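Local coordinates for cellulosomal scaffoldin adaptor protein B (Acetivibrio cellulolyticus, PDB 4U3S) that probably binds dockerin modules through this third type II cohesin domain, helping to assemble the cellulosome, at residues 72-77 against 98-103; 93-98 against 106-111; 134-137 against 143-146; 47-50 against 55-58. All coordinates share one frame; numbering follows the deposited sequence.

Interaction 1 of 4, residues 72-77 against 98-103; sequences EDYGPI and LDVYRA
Two backbone groups grip the hydroxyl of Tyr101, whose ring lies against that of Tyr74: OH meets the carbonyl O of Phe32 and the N-H of Glu108, so the far end of the ring is fixed well beyond the contact itself. The near end is set by a first torsion that places CG anti to the residue's own N (chi1 -178°), and this turns the ring aside so that the CA of Tyr101 can approach Tyr74. That CA sits over the middle of the Tyr74 ring, 3.8 Å from the centroid and 12° off the normal, a CH-pi contact. The two rings are inclined by 30° and slid apart, with centroids 5.0 Å from each other, and they touch chiefly where Tyr74 CE2 reaches Tyr101 CD1 at 3.4 Å. At another part of the Tyr74 rim, near the ring plane, Val100 CG1 comes within 3.8 Å of Tyr74 CD1. Helix 98-104 is the short helix that crowns the beta sandwich in type II cohesins, and here it leans on the 3-10 turn 72-74 that leads into strand 76-80. The turn is closed by a bond from Gly75 N to Glu72 O (3.0 Å). Tyr95 meets both tyrosines edge-to-face, which makes an aromatic trio under the helix. Next to it, Leu98 and Ile77 pack on apolar side chains of another protein chain.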
loop_
_atom_site.group_PDB
_atom_site.type_symbol
_atom_site.label_atom_id
_atom_site.label_comp_id
_atom_site.label_asym_id
_atom_site.label_seq_id
_atom_site.Cartn_x
_atom_site.Cartn_y
_atom_site.Cartn_z
ATOM N N GLU A 72 4.253 -9.538 -19.743
ATOM C CA GLU A 72 3.760 -10.538 -18.809
ATOM C C GLU A 72 4.879 -11.424 -18.223
ATOM O O GLU A 72 4.729 -11.966 -17.125
ATOM C CB GLU A 72 2.692 -11.402 -19.479
ATOM C CG GLU A 72 1.411 -10.617 -19.814
ATOM C CD GLU A 72 0.561 -10.235 -18.616
ATOM O OE1 GLU A 72 0.815 -10.728 -17.507
ATOM O OE2 GLU A 72 -0.441 -9.488 -18.816
ATOM N N ASP A 73 5.974 -11.598 -18.950
ATOM C CA ASP A 73 7.124 -12.396 -18.419
ATOM C C ASP A 73 7.742 -11.813 -17.148
ATOM O O ASP A 73 8.465 -12.524 -16.453
ATOM C CB ASP A 73 8.228 -12.538 -19.478
ATOM C CG ASP A 73 7.914 -13.589 -20.545
ATOM O OD1 ASP A 73 6.963 -14.390 -20.383
ATOM O OD2 ASP A 73 8.666 -13.622 -21.549
ATOM N N TYR A 74 7.495 -10.538 -16.854
ATOM C CA TYR A 74 8.049 -9.929 -15.610
ATOM C C TYR A 74 6.983 -9.856 -14.495
ATOM O O TYR A 74 7.175 -9.244 -13.431
ATOM C CB TYR A 74 8.631 -8.544 -15.892
ATOM C CG TYR A 74 9.483 -8.454 -17.130
ATOM C CD1 TYR A 74 10.276 -9.530 -17.567
ATOM C CD2 TYR A 74 9.501 -7.293 -17.885
ATOM C CE1 TYR A 74 11.036 -9.428 -18.715
ATOM C CE2 TYR A 74 10.285 -7.174 -19.019
ATOM C CZ TYR A 74 11.063 -8.231 -19.433
ATOM O OH TYR A 74 11.813 -8.136 -20.568
ATOM N N GLY A 75 5.829 -10.441 -14.749
ATOM C CA GLY A 75 4.818 -10.569 -13.685
ATOM C C GLY A 75 4.235 -9.262 -13.143
ATOM O O GLY A 75 4.292 -8.984 -11.929
ATOM N N PRO A 76 3.635 -8.454 -14.025
ATOM C CA PRO A 76 3.002 -7.217 -13.579
ATOM C C PRO A 76 1.830 -7.446 -12.627
ATOM O O PRO A 76 1.087 -8.422 -12.770
ATOM C CB PRO A 76 2.494 -6.596 -14.866
ATOM C CG PRO A 76 2.283 -7.729 -15.773
ATOM C CD PRO A 76 3.328 -8.753 -15.434
ATOM N N ILE A 77 1.701 -6.549 -11.663
ATOM C CA ILE A 77 0.621 -6.523 -10.692
ATOM C C ILE A 77 0.109 -5.105 -10.593
ATOM O O ILE A 77 0.819 -4.146 -10.935
ATOM C CB ILE A 77 1.082 -7.025 -9.302
ATOM C CG1 ILE A 77 2.284 -6.224 -8.784
ATOM C CG2 ILE A 77 1.360 -8.504 -9.417
ATOM C CD1 ILE A 77 2.626 -6.469 -7.328
ATOM N N LEU A 98 11.805 -9.061 -10.921
ATOM C CA LEU A 98 12.773 -7.995 -11.208
ATOM C C LEU A 98 14.034 -8.518 -11.858
ATOM O O LEU A 98 14.553 -7.897 -12.787
ATOM C CB LEU A 98 13.108 -7.190 -9.944
ATOM C CG LEU A 98 11.945 -6.490 -9.222
ATOM C CD1 LEU A 98 12.436 -5.788 -7.975
ATOM C CD2 LEU A 98 11.202 -5.523 -10.122
ATOM N N ASP A 99 14.525 -9.658 -11.388
ATOM C CA ASP A 99 15.703 -10.267 -12.006
ATOM C C ASP A 99 15.537 -10.612 -13.475
ATOM O O ASP A 99 16.458 -10.409 -14.279
ATOM C CB ASP A 99 16.192 -11.487 -11.222
ATOM C CG ASP A 99 15.104 -12.509 -10.956
ATOM O OD1 ASP A 99 13.906 -12.229 -11.196
ATOM O OD2 ASP A 99 15.479 -13.618 -10.491
ATOM N N VAL A 100 14.350 -11.096 -13.834
ATOM C CA VAL A 100 14.037 -11.449 -15.204
ATOM C C VAL A 100 14.002 -10.217 -16.078
ATOM O O VAL A 100 14.535 -10.207 -17.194
ATOM C CB VAL A 100 12.674 -12.178 -15.304
ATOM C CG1 VAL A 100 12.372 -12.541 -16.749
ATOM C CG2 VAL A 100 12.707 -13.465 -14.499
ATOM N N TYR A 101 13.382 -9.171 -15.550
ATOM C CA TYR A 101 13.362 -7.867 -16.206
ATOM C C TYR A 101 14.793 -7.375 -16.437
ATOM O O TYR A 101 15.180 -6.981 -17.563
ATOM C CB TYR A 101 12.515 -6.910 -15.357
ATOM C CG TYR A 101 12.326 -5.491 -15.876
ATOM C CD1 TYR A 101 12.392 -5.187 -17.250
ATOM C CD2 TYR A 101 12.003 -4.473 -14.999
ATOM C CE1 TYR A 101 12.159 -3.891 -17.700
ATOM C CE2 TYR A 101 11.795 -3.175 -15.434
ATOM C CZ TYR A 101 11.876 -2.886 -16.779
ATOM O OH TYR A 101 11.696 -1.599 -17.203
ATOM N N ARG A 102 15.628 -7.407 -15.405
ATOM C CA ARG A 102 17.018 -6.930 -15.578
ATOM C C ARG A 102 17.804 -7.730 -16.599
ATOM O O ARG A 102 18.608 -7.168 -17.345
ATOM C CB ARG A 102 17.776 -6.934 -14.249
ATOM C CG ARG A 102 17.305 -5.870 -13.289
ATOM C CD ARG A 102 18.273 -5.668 -12.134
ATOM N NE ARG A 102 18.605 -6.903 -11.423
ATOM C CZ ARG A 102 17.883 -7.461 -10.445
ATOM N NH1 ARG A 102 16.755 -6.918 -10.017
ATOM N NH2 ARG A 102 18.305 -8.589 -9.888
ATOM N N ALA A 103 17.564 -9.037 -16.644
ATOM C CA ALA A 103 18.256 -9.905 -17.592
ATOM C C ALA A 103 17.899 -9.572 -19.057
ATOM O O ALA A 103 18.691 -9.845 -19.942
ATOM C CB ALA A 103 17.956 -11.362 -17.298
#

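Interaction 2 of 4, residues 93-98 against 106-111; sequences RSYTAL and SPEETG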
loop_
_atom_site.group_PDB
_atom_site.type_symbol
_atom_site.label_atom_id
_atom_site.label_comp_id
_atom_site.label_asym_id
_atom_site.label_seq_id
_atom_site.Cartn_x
_atom_site.Cartn_y
_atom_site.Cartn_z
ATOM N N ARG A 93 1.076 0.142 -10.283
ATOM C CA ARG A 93 1.385 -1.032 -11.104
ATOM C C ARG A 93 2.887 -1.237 -11.098
ATOM O O ARG A 93 3.647 -0.255 -11.054
ATOM C CB ARG A 93 0.875 -0.838 -12.525
ATOM C CG ARG A 93 0.946 -2.055 -13.417
ATOM C CD ARG A 93 0.242 -1.789 -14.757
ATOM N NE ARG A 93 0.423 -2.953 -15.623
ATOM C CZ ARG A 93 -0.458 -3.934 -15.793
ATOM N NH1 ARG A 93 -1.637 -3.902 -15.202
ATOM N NH2 ARG A 93 -0.150 -4.972 -16.554
ATOM N N SER A 94 3.324 -2.501 -11.134
ATOM C CA SER A 94 4.741 -2.800 -11.006
ATOM C C SER A 94 5.030 -4.209 -11.473
ATOM O O SER A 94 4.141 -5.028 -11.568
ATOM C CB SER A 94 5.190 -2.649 -9.544
ATOM O OG SER A 94 4.460 -3.559 -8.684
ATOM N N TYR A 95 6.286 -4.474 -11.783
ATOM C CA TYR A 95 6.705 -5.841 -12.086
ATOM C C TYR A 95 7.156 -6.508 -10.807
ATOM O O TYR A 95 7.713 -5.853 -9.924
ATOM C CB TYR A 95 7.860 -5.806 -13.080
ATOM C CG TYR A 95 7.506 -5.425 -14.504
ATOM C CD1 TYR A 95 6.381 -5.971 -15.156
ATOM C CD2 TYR A 95 8.294 -4.543 -15.232
ATOM C CE1 TYR A 95 6.097 -5.651 -16.465
ATOM C CE2 TYR A 95 7.989 -4.246 -16.557
ATOM C CZ TYR A 95 6.900 -4.813 -17.164
ATOM O OH TYR A 95 6.598 -4.513 -18.482
ATOM N N THR A 96 6.969 -7.812 -10.739
ATOM C CA THR A 96 7.396 -8.643 -9.599
ATOM C C THR A 96 8.731 -9.362 -9.873
ATOM O O THR A 96 9.581 -9.442 -8.956
ATOM C CB THR A 96 6.316 -9.655 -9.214
ATOM O OG1 THR A 96 5.888 -10.388 -10.388
ATOM C CG2 THR A 96 5.145 -8.929 -8.573
ATOM N N ALA A 97 8.919 -9.882 -11.086
ATOM C CA ALA A 97 10.113 -10.672 -11.425
ATOM C C ALA A 97 11.236 -9.770 -11.891
ATOM O O ALA A 97 11.595 -9.716 -13.084
ATOM C CB ALA A 97 9.807 -11.747 -12.462
ATOM N N LEU A 98 11.805 -9.061 -10.921
ATOM C CA LEU A 98 12.773 -7.995 -11.208
ATOM C C LEU A 98 14.034 -8.518 -11.858
ATOM O O LEU A 98 14.553 -7.897 -12.787
ATOM C CB LEU A 98 13.108 -7.190 -9.944
ATOM C CG LEU A 98 11.945 -6.490 -9.222
ATOM C CD1 LEU A 98 12.436 -5.788 -7.975
ATOM C CD2 LEU A 98 11.202 -5.523 -10.122
ATOM N N SER A 106 16.528 -4.540 -21.429
ATOM C CA SER A 106 15.623 -3.753 -22.219
ATOM C C SER A 106 14.730 -2.976 -21.265
ATOM O O SER A 106 13.568 -3.351 -21.021
ATOM C CB SER A 106 14.809 -4.672 -23.116
ATOM O OG SER A 106 14.142 -3.906 -24.107
ATOM N N PRO A 107 15.275 -1.918 -20.670
ATOM C CA PRO A 107 14.511 -1.150 -19.701
ATOM C C PRO A 107 13.425 -0.319 -20.334
ATOM O O PRO A 107 13.591 0.126 -21.481
ATOM C CB PRO A 107 15.554 -0.243 -19.061
ATOM C CG PRO A 107 16.602 -0.083 -20.092
ATOM C CD PRO A 107 16.627 -1.368 -20.865
ATOM N N GLU A 108 12.309 -0.176 -19.598
ATOM C CA GLU A 108 11.184 0.674 -19.976
ATOM C C GLU A 108 11.363 2.010 -19.282
ATOM O O GLU A 108 11.427 2.041 -18.071
ATOM C CB GLU A 108 9.871 0.028 -19.519
ATOM C CG GLU A 108 9.665 -1.342 -20.117
ATOM C CD GLU A 108 8.339 -1.984 -19.674
ATOM O OE1 GLU A 108 7.534 -1.306 -19.006
ATOM O OE2 GLU A 108 8.125 -3.188 -19.930
ATOM N N GLU A 109 11.522 3.101 -20.017
ATOM C CA GLU A 109 11.838 4.359 -19.354
ATOM C C GLU A 109 10.949 5.532 -19.705
ATOM O O GLU A 109 10.947 6.539 -18.983
ATOM C CB GLU A 109 13.305 4.728 -19.641
ATOM C CG GLU A 109 14.256 3.646 -19.167
ATOM C CD GLU A 109 15.727 3.957 -19.385
ATOM O OE1 GLU A 109 16.088 4.594 -20.413
ATOM O OE2 GLU A 109 16.520 3.531 -18.524
ATOM N N THR A 110 10.231 5.433 -20.811
ATOM C CA THR A 110 9.451 6.525 -21.315
ATOM C C THR A 110 8.188 5.938 -21.906
ATOM O O THR A 110 8.245 4.990 -22.705
ATOM C CB THR A 110 10.220 7.304 -22.428
ATOM O OG1 THR A 110 11.380 7.927 -21.875
ATOM C CG2 THR A 110 9.328 8.357 -23.080
ATOM N N GLY A 111 7.050 6.508 -21.537
ATOM C CA GLY A 111 5.759 6.105 -22.076
ATOM C C GLY A 111 4.632 6.243 -21.083
ATOM O O GLY A 111 4.820 6.654 -19.938
#
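Tyr95, on strand 88-95, and Glu108, in the loop between helix 98-104 and strand 111-120, face each other with their CA atoms 11.2 Å apart, so their side chains alone bridge the gap. In the cohesin sandwich this spans from one sheet toward the other, because the loop feeds strand 111-120 of the opposite layer. Both CA-CB bonds point at the partner. Glu108 is fully stretched beyond CG (chi2 -179°), which carries its carboxylate to the hydroxyl end of the ring, and there Tyr95 OH gives its proton to Glu108 OE2. The modelled separation of 2.5 Å is very short, and its exact value is best treated with reserve. Glu108 CD lies at the ring's edge, in its plane, while the carboxylate is turned 78° against the ring. Each end has a second partner: Asn71 N bonds to Tyr95 OH, and Leu69 N to Glu108 OE1. The chain 69-71 is thereby pinned to both residues, and the carboxylate uses both its oxygens, which would be expected to steady its negative charge. Further along, Glu109 OE2 takes Asn31 N and Thr110 OG1 is bonded to Lys28 N, holding down the rest of the loop. On the strand side, Ala97 centres an inverse gamma turn and occupies the N-cap position just before helix 98-104; a weak 3.0 Å bond from Leu98 N to Thr96 O closes the turn.

Interaction 3 of 4, residues 134-137 against 143-146; sequences VTMP and TTLF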
loop_
_atom_site.group_PDB
_atom_site.type_symbol
_atom_site.label_atom_id
_atom_site.label_comp_id
_atom_site.label_asym_id
_atom_site.label_seq_id
_atom_site.Cartn_x
_atom_site.Cartn_y
_atom_site.Cartn_z
ATOM N N VAL A 134 -0.435 10.563 3.081
ATOM C CA VAL A 134 0.264 9.977 4.238
ATOM C C VAL A 134 0.592 8.494 4.033
ATOM O O VAL A 134 1.455 7.934 4.723
ATOM C CB VAL A 134 -0.553 10.147 5.538
ATOM C CG1 VAL A 134 -0.718 11.624 5.859
ATOM C CG2 VAL A 134 -1.897 9.440 5.447
ATOM N N THR A 135 -0.099 7.856 3.091
ATOM C CA THR A 135 0.188 6.468 2.723
ATOM C C THR A 135 1.479 6.334 1.917
ATOM O O THR A 135 1.941 5.234 1.647
ATOM C CB THR A 135 -0.918 5.836 1.873
ATOM O OG1 THR A 135 -1.021 6.533 0.614
ATOM C CG2 THR A 135 -2.265 5.833 2.597
ATOM N N MET A 136 2.051 7.471 1.509
ATOM C CA MET A 136 3.269 7.510 0.703
ATOM C C MET A 136 4.096 8.677 1.264
ATOM O O MET A 136 4.291 9.696 0.626
ATOM C CB MET A 136 2.915 7.749 -0.778
ATOM C CG MET A 136 2.140 6.640 -1.452
ATOM S SD MET A 136 1.178 7.300 -2.823
ATOM C CE MET A 136 2.459 7.873 -3.933
ATOM N N PRO A 137 4.588 8.522 2.501
ATOM C CA PRO A 137 5.136 9.658 3.209
ATOM C C PRO A 137 6.349 10.285 2.522
ATOM O O PRO A 137 6.621 11.464 2.739
ATOM C CB PRO A 137 5.494 9.079 4.586
ATOM C CG PRO A 137 5.471 7.613 4.447
ATOM C CD PRO A 137 4.503 7.324 3.347
ATOM N N THR A 143 3.741 11.103 -5.760
ATOM C CA THR A 143 4.275 10.145 -6.708
ATOM C C THR A 143 5.441 9.376 -6.115
ATOM O O THR A 143 6.320 9.955 -5.435
ATOM C CB THR A 143 4.735 10.787 -8.052
ATOM O OG1 THR A 143 5.943 11.542 -7.882
ATOM C CG2 THR A 143 3.652 11.669 -8.630
ATOM N N THR A 144 5.464 8.070 -6.389
ATOM C CA THR A 144 6.629 7.254 -6.100
ATOM C C THR A 144 6.926 6.377 -7.296
ATOM O O THR A 144 6.035 5.679 -7.798
ATOM C CB THR A 144 6.429 6.364 -4.845
ATOM O OG1 THR A 144 5.255 5.562 -5.002
ATOM C CG2 THR A 144 6.288 7.194 -3.595
ATOM N N LEU A 145 8.140 6.481 -7.808
ATOM C CA LEU A 145 8.590 5.682 -8.944
ATOM C C LEU A 145 9.715 4.776 -8.491
ATOM O O LEU A 145 10.462 5.121 -7.564
ATOM C CB LEU A 145 9.067 6.585 -10.086
ATOM C CG LEU A 145 8.071 7.677 -10.469
ATOM C CD1 LEU A 145 8.700 8.588 -11.517
ATOM C CD2 LEU A 145 6.748 7.082 -10.951
ATOM N N PHE A 146 9.845 3.618 -9.153
ATOM C CA PHE A 146 10.768 2.570 -8.726
ATOM C C PHE A 146 11.578 2.042 -9.900
ATOM O O PHE A 146 11.122 2.090 -11.031
ATOM C CB PHE A 146 9.977 1.416 -8.090
ATOM C CG PHE A 146 9.259 1.827 -6.823
ATOM C CD1 PHE A 146 8.032 2.449 -6.893
ATOM C CD2 PHE A 146 9.827 1.635 -5.593
ATOM C CE1 PHE A 146 7.388 2.872 -5.737
ATOM C CE2 PHE A 146 9.166 2.037 -4.428
ATOM C CZ PHE A 146 7.957 2.656 -4.507
#
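Met136 reaches Thr143 and Thr144 from the loop 134-137, which lies beside the sheet formed by strands 143-147, 32-40, 88-95 and 76-80, the face that type II cohesins characteristically offer to a dockerin. Along the loop, Val134 comes first and packs on an apolar side chain of another protein chain. Thr135 follows and bonds to that chain twice, through OG1 and through its carbonyl O; OG1 is also paired with Ser133 OG. Met136 then turns inward. Its chain runs past Gln36 and Asn90 and bends at the thioether (chi3 64°), which swings the terminal methyl onto the strand. Pro137 points away again and touches an acidic side chain of the other protein chain. Thus one inward residue sits between neighbours that serve the interface. The meeting is van der Waals only: the methyl CE of Met136 rests on backbone and side-chain atoms of the two threonines, and no hydrogen bond passes between the two segments. The hydroxyl of Thr144 makes a weak bond to Gln36 O on the adjoining strand, while Thr143 OG1 is held by Ile140 O and Tyr157 OH. Met136 CE settles at the fork of the Thr144 side chain, 3.8 Å from OG1 and 3.9 Å from CG2.

Interaction 4 of 4, residues 47-50 against 55-58; sequences QAVN and VAYT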
loop_
_atom_site.group_PDB
_atom_site.type_symbol
_atom_site.label_atom_id
_atom_site.label_comp_id
_atom_site.label_asym_id
_atom_site.label_seq_id
_atom_site.Cartn_x
_atom_site.Cartn_y
_atom_site.Cartn_z
ATOM N N GLN A 47 -16.623 12.502 -11.996
ATOM C CA GLN A 47 -16.789 11.137 -11.515
ATOM C C GLN A 47 -15.717 10.278 -12.156
ATOM O O GLN A 47 -15.636 10.196 -13.396
ATOM C CB GLN A 47 -18.164 10.615 -11.928
ATOM C CG GLN A 47 -18.420 9.182 -11.558
ATOM C CD GLN A 47 -19.747 8.698 -12.092
ATOM O OE1 GLN A 47 -20.153 9.058 -13.203
ATOM N NE2 GLN A 47 -20.461 7.933 -11.287
ATOM N N ALA A 48 -14.915 9.615 -11.326
ATOM C CA ALA A 48 -13.918 8.697 -11.830
ATOM C C ALA A 48 -14.593 7.471 -12.456
ATOM O O ALA A 48 -15.485 6.883 -11.839
ATOM C CB ALA A 48 -12.989 8.266 -10.701
ATOM N N VAL A 49 -14.168 7.105 -13.673
ATOM C CA VAL A 49 -14.722 5.973 -14.429
ATOM C C VAL A 49 -13.617 5.278 -15.204
ATOM O O VAL A 49 -12.528 5.843 -15.403
ATOM C CB VAL A 49 -15.808 6.380 -15.449
ATOM C CG1 VAL A 49 -16.932 7.143 -14.773
ATOM C CG2 VAL A 49 -15.214 7.219 -16.585
ATOM N N ASN A 50 -13.877 4.047 -15.617
ATOM C CA ASN A 50 -12.943 3.362 -16.498
ATOM C C ASN A 50 -12.976 4.094 -17.831
ATOM O O ASN A 50 -14.050 4.298 -18.375
ATOM C CB ASN A 50 -13.337 1.889 -16.651
ATOM C CG ASN A 50 -12.437 1.149 -17.598
ATOM O OD1 ASN A 50 -12.400 1.438 -18.771
ATOM N ND2 ASN A 50 -11.718 0.164 -17.089
ATOM N N VAL A 55 -17.542 2.494 -17.021
ATOM C CA VAL A 55 -18.034 1.926 -15.755
ATOM C C VAL A 55 -17.429 2.734 -14.596
ATOM O O VAL A 55 -16.205 2.904 -14.508
ATOM C CB VAL A 55 -17.687 0.420 -15.601
ATOM C CG1 VAL A 55 -18.076 -0.091 -14.215
ATOM C CG2 VAL A 55 -18.383 -0.430 -16.648
ATOM N N ALA A 56 -18.298 3.260 -13.734
ATOM C CA ALA A 56 -17.839 4.097 -12.622
ATOM C C ALA A 56 -16.904 3.335 -11.713
ATOM O O ALA A 56 -17.119 2.159 -11.432
ATOM C CB ALA A 56 -19.013 4.618 -11.816
ATOM N N TYR A 57 -15.878 4.036 -11.228
ATOM C CA TYR A 57 -14.978 3.475 -10.267
ATOM C C TYR A 57 -15.660 3.284 -8.932
ATOM O O TYR A 57 -16.373 4.180 -8.460
ATOM C CB TYR A 57 -13.784 4.403 -9.986
ATOM C CG TYR A 57 -12.625 4.317 -10.972
ATOM C CD1 TYR A 57 -12.734 3.635 -12.178
ATOM C CD2 TYR A 57 -11.419 4.917 -10.677
ATOM C CE1 TYR A 57 -11.671 3.546 -13.040
ATOM C CE2 TYR A 57 -10.348 4.867 -11.554
ATOM C CZ TYR A 57 -10.485 4.191 -12.737
ATOM O OH TYR A 57 -9.421 4.129 -13.604
ATOM N N THR A 58 -15.374 2.152 -8.322
ATOM C CA THR A 58 -15.607 1.939 -6.890
ATOM C C THR A 58 -14.248 2.168 -6.249
ATOM O O THR A 58 -13.262 2.437 -6.939
ATOM C CB THR A 58 -16.065 0.504 -6.565
ATOM O OG1 THR A 58 -15.000 -0.421 -6.833
ATOM C CG2 THR A 58 -17.288 0.124 -7.362
HETATM O O HOH W 1 -16.547 6.908 -9.265
#
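Tyr57 lies against the strand backbone of Ala48, Val49 and Asn50, and its atoms can be followed outward from the main chain. Tyr57 CB stands 3.5 Å from Ala48 O. CG lies about equally near Ala48 O and the Ala48 methyl, and Tyr57 CD2 closes on that methyl, Ala48 CB, to 3.7 Å. Across the ring, CD1 meets the peptide joining Val49 to Asn50, Tyr57 CE1 comes to 3.4 Å from Val49 O, and CZ and then OH draw gradually away from that carbonyl oxygen. One face has Val49 N above it, displaced toward the rim. The ring thus lies along the peptides and touches one methyl, while further in Leu89 and Val116 pack on it and the His82 ring meets it nearly parallel. Between the backbones there is a single antiparallel beta bridge, with Val49 and Ala56 as its non-hydrogen-bonded pair and their CA atoms 4.1 Å apart. Tyr57 N gives a 2.9 Å bond to Ala48 O and Asn50 N a 2.8 Å bond to Val55 O, both nearly straight at 170°. The bridge closes the turn that follows strand 46-49, at the edge of the mixed sheet. Inside the turn, Asn50 OD1 accepts Lys52 N and Thr53 N, making an Asx turn. A water donates to both Ala48 O and Tyr57 O, so Ala48 O takes two bonds. Over the bridge, the extended Gln47 lays NE2 3.7 Å from the Ala56 methyl, CB.

In the fold
From the N terminus, interaction 4 comes first and closes the tight loop 51-54 behind strand 46-49, on the mixed sheet. Interactions 1 and 2 follow and cross: 93-98 lies inside the span of 72-77 to 98-103, whereas 106-111 lies beyond it, and Leu98 belongs to both. Their centres are about 7 Å apart; interaction 1 ties the crown helix to the turn before strand 76-80, and interaction 2 ties strand 88-95 to the loop that leads from that helix into strand 111-120 of the other sheet. Interaction 3 closes last, fastening the loop before strand 143-147 to that strand. It shares the antiparallel sheet with 1 and 2, yet its centre is about 17 Å from that of interaction 2.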